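Local atomic coordinates of myosin regulatory light chain (Physarum polycephalum, PDB entry 2BL0), a protein that serves as the regulatory light chain of a slime-mould myosin II and binds a calcium ion through an EF-hand. Residues P62-L65 against S66-G69. Residues are numbered along the deposited sequence; the frame is centred on the assembly and turned at random.
Sequences PEFL and SMMG. With CA (calcium ion), chain E.
F64 and M68, one turn apart on helix 61-72, make the close side-chain contact in this example of how the exiting helix of an EF-hand joins a metal site to a hydrophobic core. M68 CG lies over one face of the F64 ring, 3.7 Å from its centroid and displaced toward the rim, a CH-pi contact. The bend at chi2 of M68 (-64°) brings SD to the same ring obliquely, 4.5 Å from the centroid, as a Met-aromatic contact. With CG of F64 anti to the backbone N (chi1 175°), the ring swings along the helix to meet both methionines; CE of M67 comes obliquely to CD1 of F64, 4.0 Å away. The ring and both sulfur chains are buried: F64 packs on F15 and M68 on F8 of helix 3-15, M67 on helix 41-51, and each methionine also meets an aromatic side chain of another protein chain. Replacing F64 by an alanine would probably open a gap beside F15 and cost M68 CG and SD the ring face on this side, leaving the thioether freer to turn.

The opposite flank is looser. P62 and S66 are exposed and meet mainly through the backbone, S66 N donating to P62 O at 3.0 Å. On the packed side the helical bond from M68 N to F64 O is 2.9 Å, with an N-H...O angle of 170°.

E63 points off this core to the calcium ion, its carboxylate binding through OE1 at 2.5 Å and OE2 at 2.4 Å; D52, T54 and N56 through side-chain oxygens and K58 through its backbone O complete the site, and Q60 N donates to OE1. Because E63 and F64 are consecutive, bidentate metal binding and aromatic packing share one helical turn, so a shift of the carboxylate is likely to be felt in the core.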
ATOM      1  N   PRO C  62       7.281  30.074  -7.963  1.00  6.16           N
ATOM      2  CA  PRO C  62       8.197  28.919  -7.881  1.00  6.40           C
ATOM      3  C   PRO C  62       8.995  28.821  -6.573  1.00  5.20           C
ATOM      4  O   PRO C  62       9.283  27.706  -6.144  1.00  5.87           O
ATOM      5  CB  PRO C  62       9.101  29.085  -9.087  1.00  6.56           C
ATOM      6  CG  PRO C  62       8.232  29.849 -10.098  1.00  7.88           C
ATOM      7  CD  PRO C  62       7.420  30.794  -9.247  1.00  6.86           C
ATOM      8  N   GLU C  63       9.343  29.963  -5.979  1.00  5.34           N
ATOM      9  CA  GLU C  63      10.038  30.009  -4.689  1.00  4.50           C
ATOM     10  C   GLU C  63       9.135  29.507  -3.557  1.00  4.79           C
ATOM     11  O   GLU C  63       9.547  28.701  -2.738  1.00  5.62           O
ATOM     12  CB  GLU C  63      10.518  31.423  -4.396  1.00  4.61           C
ATOM     13  CG  GLU C  63      11.662  31.897  -5.283  1.00  4.34           C
ATOM     14  CD  GLU C  63      12.054  33.332  -4.986  1.00  2.51           C
ATOM     15  OE1 GLU C  63      11.202  34.194  -5.185  1.00  4.07           O
ATOM     16  OE2 GLU C  63      13.156  33.623  -4.467  1.00  3.72           O
ATOM     17  N   PHE C  64       7.906  30.015  -3.516  1.00  5.17           N
ATOM     18  CA  PHE C  64       6.893  29.583  -2.556  1.00  5.44           C
ATOM     19  C   PHE C  64       6.644  28.080  -2.723  1.00  5.77           C
ATOM     20  O   PHE C  64       6.617  27.341  -1.748  1.00  5.95           O
ATOM     21  CB  PHE C  64       5.617  30.385  -2.800  1.00  4.95           C
ATOM     22  CG  PHE C  64       4.436  29.972  -1.955  1.00  6.13           C
ATOM     23  CD1 PHE C  64       4.354  30.369  -0.628  1.00  6.65           C
ATOM     24  CD2 PHE C  64       3.403  29.203  -2.494  1.00  5.56           C
ATOM     25  CE1 PHE C  64       3.269  30.010   0.161  1.00  6.36           C
ATOM     26  CE2 PHE C  64       2.308  28.836  -1.716  1.00  7.05           C
ATOM     27  CZ  PHE C  64       2.241  29.240  -0.377  1.00  6.93           C
ATOM     28  N   LEU C  65       6.461  27.644  -3.974  1.00  6.43           N
ATOM     29  CA  LEU C  65       6.195  26.239  -4.289  1.00  7.37           C
ATOM     30  C   LEU C  65       7.293  25.325  -3.793  1.00  7.01           C
ATOM     31  O   LEU C  65       7.014  24.278  -3.170  1.00  6.92           O
ATOM     32  CB  LEU C  65       6.040  26.028  -5.803  1.00  7.20           C
ATOM     33  CG  LEU C  65       5.699  24.594  -6.237  1.00  9.23           C
ATOM     34  CD1 LEU C  65       4.404  24.155  -5.549  1.00 11.70           C
ATOM     35  CD2 LEU C  65       5.594  24.481  -7.758  1.00 10.16           C
ATOM     36  N   SER C  66       8.541  25.686  -4.085  1.00  7.41           N
ATOM     37  CA  SER C  66       9.675  24.892  -3.630  1.00  8.20           C
ATOM     38  C   SER C  66       9.671  24.740  -2.091  1.00  7.84           C
ATOM     39  O   SER C  66       9.901  23.632  -1.556  1.00  6.53           O
ATOM     40  CB  SER C  66      11.001  25.498  -4.102  1.00  8.50           C
ATOM     41  OG  SER C  66      12.107  24.741  -3.599  1.00 14.72           O
ATOM     42  N   MET C  67       9.394  25.836  -1.397  1.00  6.90           N
ATOM     43  CA  MET C  67       9.420  25.852   0.065  1.00  6.83           C
ATOM     44  C   MET C  67       8.302  25.002   0.656  1.00  7.67           C
ATOM     45  O   MET C  67       8.557  24.151   1.539  1.00  8.74           O
ATOM     46  CB  MET C  67       9.355  27.291   0.587  1.00  7.45           C
ATOM     47  CG  MET C  67       9.201  27.400   2.113  1.00  6.60           C
ATOM     48  SD  MET C  67       8.695  29.011   2.600  1.00  7.15           S
ATOM     49  CE  MET C  67       7.001  29.019   2.066  1.00  6.93           C
ATOM     50  N   MET C  68       7.083  25.199   0.155  1.00  7.36           N
ATOM     51  CA  MET C  68       5.924  24.475   0.660  1.00  8.31           C
ATOM     52  C   MET C  68       6.079  22.980   0.362  1.00  8.69           C
ATOM     53  O   MET C  68       5.792  22.145   1.217  1.00  7.76           O
ATOM     54  CB  MET C  68       4.629  25.002   0.052  1.00  8.25           C
ATOM     55  CG  MET C  68       4.284  26.439   0.422  1.00  9.63           C
ATOM     56  SD  MET C  68       3.987  26.638   2.179  1.00  8.04           S
ATOM     57  CE  MET C  68       2.533  25.783   2.408  1.00  8.90           C
ATOM     58  N   GLY C  69       6.523  22.666  -0.856  1.00  9.57           N
ATOM     59  CA  GLY C  69       6.834  21.292  -1.253  1.00 11.08           C
ATOM     60  C   GLY C  69       7.835  20.585  -0.361  1.00 12.00           C
ATOM     61  O   GLY C  69       7.639  19.414  -0.012  1.00 12.36           O
TER
HETATM   62 CA    CA E1155      12.869  36.016  -4.813  1.00 23.88          CA